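Local structure of cobalamin biosynthesis protein CobN (Mycobacterium tuberculosis, 7C6O) at residues D1067-D1072 against A1144-Y1149; A1131-G1136 against A1176-F1181; M1160-Y1165 against W1206-P1211; A1189-A1194 against Q1219-T1224. The protein is the large, catalytic subunit of cobaltochelatase, the enzyme that inserts cobalt into the corrin ring during cobalamin biosynthesis, probably at the expense of ATP hydrolysed by partner subunits. All blocks are in the same frame, centred on the assembly; numbering follows the deposited sequence. Where two conformers were deposited one is given.

Contact 1: D1067-D1072 against A1144-Y1149; sequences DIADSD and AATVDY
A loop turned by an Asx turn, which leads into helix 1072-1089, receives the ring of Tyr1149 from helix 1136-1157. The loop residues meet the ring mostly with backbone atoms. Asp1072 N stands 3.6 Å above the plane and over the ring centre, with Ser1071 C nearer the rim on the same face, while the carbonyl oxygens of Ala1069 and Asp1070 lie at the ring edge, Asp1070 O being 3.4 Å from Tyr1149 CE2. With CG beside the backbone N (chi1 -56°), the tyrosine runs along Asp1072, whose CB is 3.6 Å from Tyr1149 CE1. Asp1072 N, buried there over the ring, has no hydrogen-bond partner in the model. At the far end of the ring, a water lies 2.6 Å from Tyr1149 OH and donates a longer bond to Asp1072 OD1, linking the two side chains by their polar ends.

The loop lies between strand 1056-1061 of the mixed eight-stranded sheet and helix 1072-1089, so the ring packs against the last residues of the connection from sheet to helix. Ser1071 is the N-cap residue of that helix. Within the turn, Asp1067 OD1 accepts Ala1069 N at 3.0 Å through its anti lone pair. About one turn before Tyr1149 in its helix, Thr1146 CA makes a CA-H...O contact of 3.5 Å with Ala1069 O, with an angle of 159° at the hydrogen. Arg1122 pairs with the carboxylates of Asp1067 and Asp1070 and also donates to Thr1146 OG1, which bonds Glu1142 O as well; Asp1070 has a second salt bridge, to Arg698.

Contact 2: A1131-G1136 against A1176-F1181; sequences AMRRHG and AQNRTF
Arg1133 lies along the N-terminal turns of helix 1176-1185 and meets three of its side chains with three different parts of its own. Its CG sits over the face of the Phe1181 ring, 3.8 Å from the centroid, a CH-pi contact. Its NH1 donates to Asn1178 OD1 at 3.0 Å (N-H...O 152°). The acceptor lies in the guanidinium plane, but the donor is tilted 23° from the carbonyl plane of the amide, and the two groups stand nearly perpendicular. The Gln1177 amide passes over one guanidinium face, with NE2 3.7 Å from Arg1133 NE, and the two side chains cross at about a right angle.

The bend in the arginine makes this division possible: a turn about the CG-CD bond (chi3 -65°) lets its aliphatic part stay on the phenyl ring while the charged end swings to the amides. Phe1181 reaches the turn because its CG is anti to the backbone N. Its CZ lies 3.2 Å from Gly1136 O and 3.6 Å from Met1132 O, where the type I turn from Met1132 to His1135 joins helix 1126-1132 to helix 1136-1157.

Outside this shell, Asn1178 ND2 donates to Tyr1172 O at the end of helix 1162-1174, which fixes the rotation of the amide and presents OD1 to the arginine. Phe1181 also rests on Ala1140. Because the acceptor offered to the guanidinium is a neutral amide oxygen, the bond is one of charge to dipole, and the positive charge of Arg1133 is probably not neutralised within this contact.

Contact 3: M1160-Y1165 against W1206-P1211; sequences MADWMY and WAQPAP
The carboxylate of Asp1162 receives two successive backbone N-H groups of the loop 1206-1211. Ala1207 N donates to Asp1162 OD1 at 2.9 Å, nearly straight and on the syn side. Gln1208 N donates to Asp1162 OD2 at 2.8 Å, more bent, and arrives from above the carboxylate plane. A water bridges Asp1162 and Gln1208, donating to Asp1162 OD2 at 2.6 Å and, by a longer bond, to Gln1208 OE1. With each oxygen gripped, the carboxylate is held against rotation, and the two donors would probably favour its ionised form. Asp1162 is the first residue of its helix, following the N-cap Ala1161, and its CG lies beside the backbone N (chi1 -82°), which swings the carboxylate across to the loop.

The same carboxylate meets the edge of the Trp1206 indole, OD1 lying 3.5 Å from Trp1206 CD1. One face of the indole is occupied by Tyr1165, whose CB stands 3.5 Å from the centroid of the five-membered ring, only 10° off the normal. In return Trp1206 CB lies over the phenol ring, the two side chains running antiparallel. Their rings are within 10° of parallel yet displaced so far that little of one lies over the other, and each makes its CH-pi contact with the other's CB. Pro1209 CB lies over the other face of the indole, toward its rim, and Met1160 CE over the second face of the phenol, whose OH is bonded to Asp1154.

The loop connects helix 1187-1203 to helix 1211-1226. Tyr1165 packs on Leu1197 and Ala1200 of the former, while Trp1206 also touches Thr1213 and Leu1217 of the latter, wedging the indole between the start of helix 1162-1174 and this helical pair.

Contact 4: A1189-A1194 against Q1219-T1224; sequences ALHGMA and QVLLET
Leu1221 and His1191, with Thr1224 after them, make most of this contact between two nearly antiparallel helices, whose local axes approach to 9.0 Å at an angle of 154°. The Leu1221 methyl CD2 stands over the centre of the His1191 imidazole, 3.6 Å from its centroid and 14° off the normal, a CH-pi contact made with the two side chains crossing at about a right angle. The same methyl comes 3.4 Å from His1191 O and 3.8 Å from Ala1194 CB, so it fits between a ring, a carbonyl and a methyl one turn further on. The imidazole reaches it because His1191 CG is anti to the backbone N (chi1 -171°), which carries the ring across toward helix 1211-1226. There NE2 is hydrogen-bonded to Glu1225, fixing how the ring is turned.

Thr1224 splits its two branches across the interface. CG2 meets His1191 CB at 3.7 Å, close to the edge of the ring, while OG1 touches Leu1190 CD2 at 3.6 Å. The hydroxyl spends its proton within its own helix, donating to Val1220 O at 2.8 Å; that carbonyl also takes Thr1224 N from the opposite face of its plane. Leu1190 CG completes the seam against Val1220 CG1, at 3.8 Å.

Helix 1187-1203 and the C-terminal helix 1211-1226 therefore form a helical hairpin. Leu1190 and Val1220 both continue onto Val1173 of helix 1162-1174, and Val1220 onto Arg1179 of helix 1176-1185. Ala1189 and Met1193 turn to Ala1144 on helix 1136-1157, which places this pair against the rest of the C-terminal helical bundle.

Overall arrangement
All four contacts lie on one side of the chain's centre, in its helical C-terminal part. Contact 1 opens in the loop after strand 1056-1061 and closes 72 residues later on helix 1136-1157, tying the eight-stranded sheet's connection to the bundle. Contact 2 opens inside that span and closes beyond it, so the two cross. Contact 3 opens before contact 2 has closed, crossing it in turn, and joins helix 1162-1174 to the last interhelical loop. Contact 4 crosses contact 3 and closes the final hairpin. It touches contact 1 through Ala1144 with Met1193, and contact 2 through the salt bridge from Arg1179 to Glu1223; contacts 2 and 3 lie farthest apart, centres about 24 Å.

Contact 1: D1067-D1072 against A1144-Y1149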
# COMPACT_ATOMS: atom_id res chain seq x y z
N ASP A 1067 -1.82 1.11 -17.89
CA ASP A 1067 -1.55 -0.14 -18.59
C ASP A 1067 -0.08 -0.51 -18.43
O ASP A 1067 0.69 0.18 -17.76
CB ASP A 1067 -1.96 -0.06 -20.07
CG ASP A 1067 -1.32 1.09 -20.81
OD1 ASP A 1067 -0.07 1.21 -20.79
OD2 ASP A 1067 -2.06 1.88 -21.43
N ILE A 1068 0.31 -1.63 -19.05
CA ILE A 1068 1.64 -2.18 -18.83
C ILE A 1068 2.74 -1.35 -19.46
O ILE A 1068 3.92 -1.56 -19.16
CB ILE A 1068 1.74 -3.63 -19.33
CG1 ILE A 1068 1.51 -3.70 -20.85
CG2 ILE A 1068 0.75 -4.52 -18.60
CD1 ILE A 1068 1.91 -5.04 -21.46
N ALA A 1069 2.39 -0.41 -20.34
CA ALA A 1069 3.34 0.55 -20.88
C ALA A 1069 3.25 1.91 -20.19
O ALA A 1069 3.90 2.86 -20.63
CB ALA A 1069 3.12 0.71 -22.39
N ASP A 1070 2.47 2.00 -19.11
CA ASP A 1070 2.29 3.22 -18.33
C ASP A 1070 3.10 3.25 -17.05
O ASP A 1070 3.26 4.32 -16.46
CB ASP A 1070 0.81 3.41 -17.96
CG ASP A 1070 0.05 4.19 -19.00
OD1 ASP A 1070 0.69 4.97 -19.73
OD2 ASP A 1070 -1.18 4.02 -19.07
N SER A 1071 3.59 2.10 -16.59
CA SER A 1071 4.34 2.02 -15.34
C SER A 1071 5.56 1.14 -15.54
O SER A 1071 5.48 0.09 -16.19
CB SER A 1071 3.48 1.46 -14.20
OG SER A 1071 4.27 1.27 -13.03
N ASP A 1072 6.68 1.56 -14.95
CA ASP A 1072 7.91 0.80 -15.05
C ASP A 1072 7.83 -0.54 -14.33
O ASP A 1072 8.64 -1.44 -14.62
CB ASP A 1072 9.07 1.61 -14.47
CG ASP A 1072 8.76 2.11 -13.07
OD1 ASP A 1072 7.98 3.07 -12.93
OD2 ASP A 1072 9.28 1.51 -12.10
N ALA A 1144 6.84 10.30 -23.21
CA ALA A 1144 8.23 9.87 -23.11
C ALA A 1144 8.38 8.65 -22.21
O ALA A 1144 9.19 7.76 -22.49
CB ALA A 1144 9.10 11.02 -22.60
N ALA A 1145 7.62 8.61 -21.11
CA ALA A 1145 7.68 7.45 -20.23
C ALA A 1145 7.21 6.19 -20.95
O ALA A 1145 7.78 5.11 -20.76
CB ALA A 1145 6.83 7.69 -18.98
N THR A 1146 6.18 6.32 -21.79
CA THR A 1146 5.69 5.18 -22.56
C THR A 1146 6.79 4.61 -23.45
O THR A 1146 6.93 3.39 -23.57
CB THR A 1146 4.48 5.59 -23.40
OG1 THR A 1146 3.40 5.97 -22.52
CG2 THR A 1146 4.01 4.44 -24.28
N VAL A 1147 7.59 5.48 -24.08
CA VAL A 1147 8.71 4.99 -24.89
C VAL A 1147 9.69 4.22 -24.03
O VAL A 1147 10.17 3.15 -24.42
CB VAL A 1147 9.39 6.16 -25.62
CG1 VAL A 1147 10.62 5.67 -26.36
CG2 VAL A 1147 8.42 6.83 -26.59
N ASP A 1148 10.00 4.74 -22.84
CA ASP A 1148 10.95 4.07 -21.96
C ASP A 1148 10.44 2.72 -21.49
O ASP A 1148 11.20 1.76 -21.39
CB ASP A 1148 11.27 4.96 -20.75
CG ASP A 1148 12.26 6.07 -21.07
OD1 ASP A 1148 12.89 6.03 -22.14
OD2 ASP A 1148 12.39 7.00 -20.24
N TYR A 1149 9.14 2.63 -21.18
CA TYR A 1149 8.61 1.39 -20.62
C TYR A 1149 8.41 0.34 -21.70
O TYR A 1149 8.62 -0.85 -21.45
CB TYR A 1149 7.31 1.67 -19.87
CG TYR A 1149 7.47 2.71 -18.78
CD1 TYR A 1149 8.70 2.94 -18.18
CD2 TYR A 1149 6.38 3.48 -18.35
CE1 TYR A 1149 8.86 3.90 -17.20
CE2 TYR A 1149 6.53 4.44 -17.36
CZ TYR A 1149 7.77 4.64 -16.79
OH TYR A 1149 7.93 5.59 -15.81
O HOH W 1 9.56 5.78 -13.81

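Contact 2: A1131-G1136 against A1176-F1181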
# COMPACT_ATOMS: atom_id res chain seq x y z
N ALA A 1131 -5.23 14.00 -26.14
CA ALA A 1131 -5.52 14.27 -24.74
C ALA A 1131 -4.27 14.69 -23.98
O ALA A 1131 -4.31 15.61 -23.15
CB ALA A 1131 -6.15 13.04 -24.08
N MET A 1132 -3.14 14.03 -24.24
CA MET A 1132 -1.90 14.42 -23.57
C MET A 1132 -1.43 15.79 -24.03
O MET A 1132 -0.84 16.54 -23.24
CB MET A 1132 -0.82 13.37 -23.79
CG MET A 1132 -1.16 11.98 -23.26
SD MET A 1132 -1.42 11.93 -21.47
CE MET A 1132 -3.21 11.96 -21.36
N ARG A 1133 -1.69 16.15 -25.29
CA ARG A 1133 -1.32 17.47 -25.77
C ARG A 1133 -2.17 18.57 -25.16
O ARG A 1133 -1.88 19.75 -25.39
CB ARG A 1133 -1.39 17.53 -27.30
CG ARG A 1133 -0.27 16.77 -27.99
CD ARG A 1133 -0.14 17.17 -29.44
NE ARG A 1133 -1.32 16.79 -30.22
CZ ARG A 1133 -1.45 15.62 -30.84
NH1 ARG A 1133 -0.48 14.72 -30.79
NH2 ARG A 1133 -2.56 15.36 -31.52
N ARG A 1134 -3.21 18.23 -24.41
CA ARG A 1134 -3.95 19.20 -23.62
C ARG A 1134 -3.34 19.42 -22.25
O ARG A 1134 -3.86 20.23 -21.48
CB ARG A 1134 -5.41 18.77 -23.46
CG ARG A 1134 -6.18 18.67 -24.76
CD ARG A 1134 -7.68 18.58 -24.50
NE ARG A 1134 -8.03 17.38 -23.74
CZ ARG A 1134 -8.38 16.22 -24.30
NH1 ARG A 1134 -8.42 16.10 -25.62
NH2 ARG A 1134 -8.68 15.19 -23.53
N HIS A 1135 -2.25 18.72 -21.92
CA HIS A 1135 -1.72 18.77 -20.56
C HIS A 1135 -0.23 19.12 -20.52
O HIS A 1135 0.45 18.77 -19.55
CB HIS A 1135 -1.99 17.44 -19.84
CG HIS A 1135 -3.43 17.24 -19.50
ND1 HIS A 1135 -4.01 17.79 -18.38
CD2 HIS A 1135 -4.42 16.58 -20.15
CE1 HIS A 1135 -5.29 17.46 -18.35
NE2 HIS A 1135 -5.56 16.73 -19.41
N GLY A 1136 0.28 19.79 -21.56
CA GLY A 1136 1.57 20.44 -21.48
C GLY A 1136 2.71 19.52 -21.07
O GLY A 1136 2.87 18.42 -21.60
N ALA A 1176 5.08 16.56 -37.10
CA ALA A 1176 5.26 18.00 -36.90
C ALA A 1176 4.45 18.50 -35.71
O ALA A 1176 4.96 19.27 -34.88
CB ALA A 1176 4.89 18.76 -38.17
N GLN A 1177 3.18 18.08 -35.61
CA GLN A 1177 2.33 18.58 -34.54
C GLN A 1177 2.83 18.12 -33.17
O GLN A 1177 2.89 18.92 -32.23
CB GLN A 1177 0.89 18.13 -34.75
CG GLN A 1177 -0.08 18.65 -33.70
CD GLN A 1177 -1.51 18.21 -33.94
OE1 GLN A 1177 -1.78 17.41 -34.84
NE2 GLN A 1177 -2.44 18.73 -33.14
N ASN A 1178 3.21 16.85 -33.04
CA ASN A 1178 3.66 16.37 -31.74
C ASN A 1178 5.05 16.89 -31.41
O ASN A 1178 5.33 17.19 -30.24
CB ASN A 1178 3.64 14.84 -31.70
CG ASN A 1178 3.38 14.31 -30.31
OD1 ASN A 1178 2.30 14.50 -29.76
ND2 ASN A 1178 4.38 13.66 -29.73
N ARG A 1179 5.92 17.01 -32.41
CA ARG A 1179 7.25 17.57 -32.17
C ARG A 1179 7.17 19.01 -31.67
O ARG A 1179 7.88 19.39 -30.74
CB ARG A 1179 8.09 17.50 -33.44
CG ARG A 1179 9.37 18.31 -33.36
CD ARG A 1179 10.59 17.43 -33.45
NE ARG A 1179 10.99 17.20 -34.83
CZ ARG A 1179 12.07 17.75 -35.39
NH1 ARG A 1179 12.85 18.55 -34.68
NH2 ARG A 1179 12.36 17.49 -36.66
N THR A 1180 6.31 19.82 -32.29
CA THR A 1180 6.12 21.19 -31.83
C THR A 1180 5.63 21.23 -30.39
O THR A 1180 6.11 22.03 -29.58
CB THR A 1180 5.13 21.92 -32.74
OG1 THR A 1180 5.71 22.06 -34.05
CG2 THR A 1180 4.79 23.29 -32.18
N PHE A 1181 4.67 20.36 -30.05
CA PHE A 1181 4.18 20.29 -28.68
C PHE A 1181 5.29 19.87 -27.72
O PHE A 1181 5.46 20.48 -26.65
CB PHE A 1181 3.00 19.32 -28.61
CG PHE A 1181 2.69 18.84 -27.22
CD1 PHE A 1181 2.08 19.68 -26.30
CD2 PHE A 1181 3.02 17.56 -26.82
CE1 PHE A 1181 1.79 19.25 -25.02
CE2 PHE A 1181 2.73 17.12 -25.54
CZ PHE A 1181 2.12 17.97 -24.64

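Contact 3: M1160-Y1165 against W1206-P1211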
# COMPACT_ATOMS: atom_id res chain seq x y z
N MET A 1160 8.47 -5.72 -28.67
CA MET A 1160 8.32 -4.79 -29.77
C MET A 1160 8.68 -5.45 -31.10
O MET A 1160 9.58 -6.29 -31.17
CB MET A 1160 9.20 -3.55 -29.56
CG MET A 1160 8.74 -2.62 -28.46
SD MET A 1160 7.30 -1.62 -28.91
CE MET A 1160 8.06 -0.39 -29.96
N ALA A 1161 7.96 -5.06 -32.15
CA ALA A 1161 8.33 -5.37 -33.52
C ALA A 1161 8.85 -4.10 -34.18
O ALA A 1161 8.59 -2.99 -33.72
CB ALA A 1161 7.14 -5.94 -34.31
N ASP A 1162 9.60 -4.28 -35.27
CA ASP A 1162 10.19 -3.13 -35.95
C ASP A 1162 9.12 -2.16 -36.43
O ASP A 1162 9.32 -0.94 -36.36
CB ASP A 1162 11.06 -3.60 -37.13
CG ASP A 1162 12.44 -4.03 -36.70
OD1 ASP A 1162 12.69 -4.13 -35.48
OD2 ASP A 1162 13.29 -4.28 -37.58
N TRP A 1163 7.98 -2.67 -36.90
CA TRP A 1163 6.93 -1.77 -37.38
C TRP A 1163 6.37 -0.92 -36.25
O TRP A 1163 5.88 0.19 -36.49
CB TRP A 1163 5.81 -2.57 -38.06
CG TRP A 1163 4.89 -3.34 -37.13
CD1 TRP A 1163 5.00 -4.66 -36.78
CD2 TRP A 1163 3.72 -2.84 -36.47
NE1 TRP A 1163 3.97 -5.00 -35.93
CE2 TRP A 1163 3.17 -3.90 -35.73
CE3 TRP A 1163 3.09 -1.59 -36.43
CZ2 TRP A 1163 2.02 -3.76 -34.96
CZ3 TRP A 1163 1.95 -1.45 -35.67
CH2 TRP A 1163 1.43 -2.53 -34.93
N MET A 1164 6.45 -1.39 -35.01
CA MET A 1164 5.99 -0.59 -33.88
C MET A 1164 6.98 0.52 -33.54
O MET A 1164 6.57 1.64 -33.21
CB MET A 1164 5.73 -1.49 -32.68
CG MET A 1164 4.72 -2.58 -32.99
SD MET A 1164 4.68 -3.93 -31.81
CE MET A 1164 4.04 -3.09 -30.36
N TYR A 1165 8.28 0.24 -33.63
CA TYR A 1165 9.28 1.29 -33.47
C TYR A 1165 9.14 2.36 -34.55
O TYR A 1165 9.30 3.55 -34.27
CB TYR A 1165 10.69 0.70 -33.50
CG TYR A 1165 11.18 0.15 -32.18
CD1 TYR A 1165 11.46 0.99 -31.11
CD2 TYR A 1165 11.40 -1.21 -32.01
CE1 TYR A 1165 11.92 0.49 -29.90
CE2 TYR A 1165 11.87 -1.72 -30.81
CZ TYR A 1165 12.12 -0.87 -29.76
OH TYR A 1165 12.59 -1.38 -28.57
N TRP A 1206 15.52 -2.70 -32.04
CA TRP A 1206 14.96 -2.24 -33.31
C TRP A 1206 15.91 -2.74 -34.39
O TRP A 1206 16.99 -2.18 -34.58
CB TRP A 1206 14.83 -0.72 -33.30
CG TRP A 1206 14.13 -0.12 -34.47
CD1 TRP A 1206 13.59 -0.77 -35.54
CD2 TRP A 1206 13.90 1.27 -34.69
NE1 TRP A 1206 13.04 0.13 -36.41
CE2 TRP A 1206 13.22 1.40 -35.91
CE3 TRP A 1206 14.20 2.43 -33.96
CZ2 TRP A 1206 12.83 2.63 -36.43
CZ3 TRP A 1206 13.82 3.66 -34.48
CH2 TRP A 1206 13.14 3.75 -35.70
N ALA A 1207 15.52 -3.81 -35.08
CA ALA A 1207 16.48 -4.60 -35.84
C ALA A 1207 16.91 -3.93 -37.14
O ALA A 1207 18.10 -3.90 -37.46
CB ALA A 1207 15.91 -5.99 -36.13
N GLN A 1208 15.96 -3.40 -37.90
CA GLN A 1208 16.22 -2.87 -39.24
C GLN A 1208 15.59 -1.49 -39.42
O GLN A 1208 14.66 -1.32 -40.21
CB GLN A 1208 15.71 -3.83 -40.31
CG GLN A 1208 16.46 -5.14 -40.37
CD GLN A 1208 15.95 -6.05 -41.47
OE1 GLN A 1208 14.76 -6.37 -41.53
NE2 GLN A 1208 16.84 -6.45 -42.37
N PRO A 1209 16.10 -0.48 -38.71
CA PRO A 1209 15.58 0.87 -38.92
C PRO A 1209 16.06 1.44 -40.24
O PRO A 1209 17.15 1.14 -40.72
CB PRO A 1209 16.17 1.66 -37.74
CG PRO A 1209 17.43 0.94 -37.42
CD PRO A 1209 17.18 -0.52 -37.71
N ALA A 1210 15.21 2.26 -40.85
CA ALA A 1210 15.59 2.95 -42.07
C ALA A 1210 16.67 3.98 -41.76
O ALA A 1210 16.58 4.70 -40.77
CB ALA A 1210 14.38 3.63 -42.71
N PRO A 1211 17.73 4.05 -42.58
CA PRO A 1211 18.77 5.06 -42.34
C PRO A 1211 18.24 6.49 -42.29
O PRO A 1211 18.69 7.28 -41.45
CB PRO A 1211 19.73 4.86 -43.52
CG PRO A 1211 19.56 3.42 -43.88
CD PRO A 1211 18.10 3.12 -43.66
O HOH W 2 12.34 -5.18 -39.78

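Contact 4: A1189-A1194 against Q1219-T1224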
# COMPACT_ATOMS: atom_id res chain seq x y z
N ALA A 1189 12.10 15.80 -22.46
CA ALA A 1189 11.48 14.51 -22.75
C ALA A 1189 11.63 14.16 -24.23
O ALA A 1189 11.80 12.98 -24.58
CB ALA A 1189 10.01 14.53 -22.34
N LEU A 1190 11.54 15.16 -25.11
CA LEU A 1190 11.77 14.91 -26.53
C LEU A 1190 13.18 14.40 -26.78
O LEU A 1190 13.39 13.46 -27.56
CB LEU A 1190 11.52 16.19 -27.33
CG LEU A 1190 11.79 16.11 -28.84
CD1 LEU A 1190 10.89 15.08 -29.50
CD2 LEU A 1190 11.62 17.47 -29.49
N HIS A 1191 14.17 15.00 -26.11
CA HIS A 1191 15.54 14.52 -26.21
C HIS A 1191 15.66 13.08 -25.73
O HIS A 1191 16.30 12.25 -26.38
CB HIS A 1191 16.47 15.44 -25.41
CG HIS A 1191 17.93 15.17 -25.63
ND1 HIS A 1191 18.62 14.21 -24.91
CD2 HIS A 1191 18.82 15.74 -26.46
CE1 HIS A 1191 19.88 14.20 -25.31
NE2 HIS A 1191 20.03 15.12 -26.25
N GLY A 1192 15.03 12.77 -24.60
CA GLY A 1192 15.10 11.41 -24.06
C GLY A 1192 14.44 10.38 -24.96
O GLY A 1192 14.91 9.25 -25.07
N MET A 1193 13.34 10.76 -25.62
CA MET A 1193 12.67 9.85 -26.54
C MET A 1193 13.55 9.52 -27.74
O MET A 1193 13.71 8.36 -28.11
CB MET A 1193 11.35 10.45 -27.03
CG MET A 1193 10.22 10.44 -26.03
SD MET A 1193 8.66 10.87 -26.83
CE MET A 1193 9.16 12.30 -27.78
N ALA A 1194 14.11 10.56 -28.38
CA ALA A 1194 15.00 10.33 -29.51
C ALA A 1194 16.21 9.50 -29.10
O ALA A 1194 16.63 8.59 -29.82
CB ALA A 1194 15.43 11.66 -30.12
N GLN A 1219 18.94 14.24 -35.85
CA GLN A 1219 18.69 15.67 -36.03
C GLN A 1219 17.85 16.23 -34.89
O GLN A 1219 18.11 17.34 -34.41
CB GLN A 1219 17.99 15.91 -37.37
CG GLN A 1219 17.50 17.33 -37.58
CD GLN A 1219 18.63 18.32 -37.83
OE1 GLN A 1219 19.79 17.93 -37.99
NE2 GLN A 1219 18.29 19.61 -37.86
N VAL A 1220 16.84 15.48 -34.44
CA VAL A 1220 16.03 15.92 -33.31
C VAL A 1220 16.90 16.09 -32.07
O VAL A 1220 16.77 17.07 -31.33
CB VAL A 1220 14.87 14.93 -33.06
CG1 VAL A 1220 14.12 15.30 -31.79
CG2 VAL A 1220 13.92 14.92 -34.25
N LEU A 1221 17.81 15.13 -31.82
CA LEU A 1221 18.76 15.27 -30.73
C LEU A 1221 19.53 16.58 -30.83
O LEU A 1221 19.69 17.30 -29.84
CB LEU A 1221 19.74 14.09 -30.73
CG LEU A 1221 19.35 12.76 -30.10
CD1 LEU A 1221 20.59 11.89 -29.95
CD2 LEU A 1221 18.68 12.97 -28.75
N LEU A 1222 20.01 16.90 -32.04
CA LEU A 1222 20.86 18.08 -32.21
C LEU A 1222 20.07 19.37 -32.03
O LEU A 1222 20.54 20.30 -31.36
CB LEU A 1222 21.51 18.04 -33.60
CG LEU A 1222 22.74 18.92 -33.80
CD1 LEU A 1222 23.85 18.50 -32.85
CD2 LEU A 1222 23.21 18.87 -35.24
N GLU A 1223 18.87 19.46 -32.61
CA GLU A 1223 18.07 20.67 -32.47
C GLU A 1223 17.58 20.86 -31.04
O GLU A 1223 17.45 22.00 -30.58
CB GLU A 1223 16.89 20.65 -33.43
CG GLU A 1223 17.27 20.67 -34.90
CD GLU A 1223 16.06 20.71 -35.81
OE1 GLU A 1223 14.96 21.01 -35.32
OE2 GLU A 1223 16.22 20.44 -37.02
N THR A 1224 17.29 19.77 -30.33
CA THR A 1224 16.79 19.89 -28.97
C THR A 1224 17.89 20.33 -28.01
O THR A 1224 17.65 21.12 -27.10
CB THR A 1224 16.17 18.56 -28.53
OG1 THR A 1224 15.09 18.23 -29.41
CG2 THR A 1224 15.64 18.67 -27.11